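Local coordinates for protein type I modular polyketide synthase (Streptomyces albus subsp. albus, PDB 6IYT) that probably transfers an alkylmalonyl extender unit, likely ethylmalonyl, from coenzyme A to an acyl carrier protein, as the acyltransferase domain of module 14 of salinomycin synthase, at residues 45-48 with 54-57. Residues are numbered along the deposited sequence; the frame is centred on the assembly and turned at random.
Sequences WIVS and GLEA
With CG held trans to its own backbone nitrogen (chi1 176°), Leu-55 reaches out from helix 52-67 and delivers one methyl, CD1, to strand 43-49. Val-47 answers from the strand: a chi1 of -164° places CG1 anti to the backbone nitrogen, on the side facing Leu-55, and the two methyls meet at 3.8 Å between Val-47 CG1 and Leu-55 CD1. The side chains cross at a slant. Leu-55 CD1 also settles over the strand backbone, 3.8 Å from the carbonyl oxygen O of Val-47. Ser-48 meets the leucine through CA, 4.0 Å from Leu-55 CD1. No hydrogen bond joins the two segments; the close approaches to the strand are all made by Leu-55 CD1. Strand 43-49 is an edge strand of the small three-stranded antiparallel sheet in the CurL-like region, and the short connection after it turns the chain into helix 52-67, which packs back on the sheet. Leu-55 continues across to His-90 and Ala-92 of the neighbouring strand, while Trp-45, two residues before Val-47, packs against Leu-62 and Val-66 farther along the helix. The CB of Ser-48 points away from the helix, and its OG is hydrogen-bonded to the backbone N of Phe-88.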
ATOM      1  N   TRP A  45     -14.545 -16.235   9.495  1.00  6.02           N
ATOM      2  CA  TRP A  45     -15.831 -16.794   9.160  1.00  5.91           C
ATOM      3  C   TRP A  45     -16.590 -15.743   8.337  1.00  5.79           C
ATOM      4  O   TRP A  45     -16.924 -14.664   8.866  1.00  6.11           O
ATOM      5  CB  TRP A  45     -16.633 -17.072  10.433  1.00  6.91           C
ATOM      6  CG  TRP A  45     -16.281 -18.303  11.148  1.00  7.91           C
ATOM      7  CD1 TRP A  45     -15.247 -19.174  10.860  1.00  7.77           C
ATOM      8  CD2 TRP A  45     -17.000 -18.878  12.243  1.00  8.57           C
ATOM      9  NE1 TRP A  45     -15.242 -20.203  11.770  1.00  8.05           N
ATOM     10  CE2 TRP A  45     -16.312 -20.050  12.623  1.00  8.91           C
ATOM     11  CE3 TRP A  45     -18.159 -18.499  12.962  1.00 10.30           C
ATOM     12  CZ2 TRP A  45     -16.741 -20.852  13.690  1.00  9.83           C
ATOM     13  CZ3 TRP A  45     -18.588 -19.291  13.986  1.00 10.23           C
ATOM     14  CH2 TRP A  45     -17.885 -20.463  14.348  1.00 11.34           C
ATOM     15  N   ILE A  46     -16.803 -16.015   7.052  1.00  5.35           N
ATOM     16  CA  ILE A  46     -17.441 -15.043   6.186  1.00  5.43           C
ATOM     17  C   ILE A  46     -18.921 -15.385   6.061  1.00  5.31           C
ATOM     18  O   ILE A  46     -19.284 -16.528   6.186  1.00  4.94           O
ATOM     19  CB  ILE A  46     -16.786 -14.924   4.801  1.00  5.95           C
ATOM     20  CG1 ILE A  46     -17.067 -16.140   3.953  1.00  7.01           C
ATOM     21  CG2 ILE A  46     -15.281 -14.718   4.943  1.00  6.04           C
ATOM     22  CD1 ILE A  46     -16.562 -15.996   2.552  1.00  7.37           C
ATOM     23  N   VAL A  47     -19.755 -14.357   6.134  1.00  5.37           N
ATOM     24  CA  VAL A  47     -21.228 -14.526   6.079  1.00  5.77           C
ATOM     25  C   VAL A  47     -21.811 -13.503   5.117  1.00  5.43           C
ATOM     26  O   VAL A  47     -21.369 -12.348   5.093  1.00  5.07           O
ATOM     27  CB  VAL A  47     -21.848 -14.300   7.492  1.00  6.56           C
ATOM     28  CG1 VAL A  47     -23.265 -14.827   7.570  1.00  7.38           C
ATOM     29  CG2 VAL A  47     -21.000 -14.957   8.550  1.00  7.76           C
ATOM     30  N   SER A  48     -22.868 -13.874   4.378  1.00  4.96           N
ATOM     31  CA  SER A  48     -23.517 -12.924   3.506  1.00  5.05           C
ATOM     32  C   SER A  48     -24.969 -13.263   3.295  1.00  5.35           C
ATOM     33  O   SER A  48     -25.400 -14.414   3.510  1.00  5.49           O
ATOM     34  CB  SER A  48     -22.807 -12.833   2.149  1.00  5.48           C
ATOM     35  OG  SER A  48     -22.943 -14.036   1.410  1.00  6.35           O
ATOM     36  N   GLY A  54     -31.468 -10.033   6.772  1.00  8.75           N
ATOM     37  CA  GLY A  54     -31.109 -11.366   6.356  1.00  7.25           C
ATOM     38  C   GLY A  54     -29.716 -11.731   6.853  1.00  7.20           C
ATOM     39  O   GLY A  54     -29.464 -12.865   7.227  1.00  7.66           O
ATOM     40  N   LEU A  55     -28.851 -10.733   6.947  1.00  7.34           N
ATOM     41  CA  LEU A  55     -27.485 -10.977   7.405  1.00  7.83           C
ATOM     42  C   LEU A  55     -27.476 -11.154   8.933  1.00  7.22           C
ATOM     43  O   LEU A  55     -26.893 -12.115   9.451  1.00  7.90           O
ATOM     44  CB  LEU A  55     -26.558  -9.841   6.936  1.00  7.61           C
ATOM     45  CG  LEU A  55     -25.127  -9.945   7.437  1.00  8.16           C
ATOM     46  CD1 LEU A  55     -24.516 -11.273   7.003  1.00  9.07           C
ATOM     47  CD2 LEU A  55     -24.294  -8.771   6.914  1.00  8.42           C
ATOM     48  N   GLU A  56     -28.315 -10.374   9.633  1.00  8.07           N
ATOM     49  CA  GLU A  56     -28.570 -10.632  11.027  1.00 11.09           C
ATOM     50  C   GLU A  56     -29.130 -12.057  11.252  1.00  8.45           C
ATOM     51  O   GLU A  56     -28.729 -12.733  12.180  1.00  9.17           O
ATOM     52  CB  GLU A  56     -29.537  -9.576  11.580  1.00 14.42           C
ATOM     53  CG  GLU A  56     -29.668  -9.579  13.085  1.00 22.85           C
ATOM     54  CD  GLU A  56     -28.516  -8.863  13.785  1.00 24.94           C
ATOM     55  OE1 GLU A  56     -28.065  -7.795  13.296  1.00 31.92           O
ATOM     56  OE2 GLU A  56     -28.065  -9.371  14.829  1.00 28.42           O
ATOM     57  N   ALA A  57     -30.078 -12.488  10.409  1.00  8.38           N
ATOM     58  CA  ALA A  57     -30.655 -13.833  10.503  1.00  7.64           C
ATOM     59  C   ALA A  57     -29.588 -14.919  10.266  1.00  7.39           C
ATOM     60  O   ALA A  57     -29.526 -15.929  10.981  1.00  8.86           O
ATOM     61  CB  ALA A  57     -31.808 -13.993   9.490  1.00  8.22           C
TER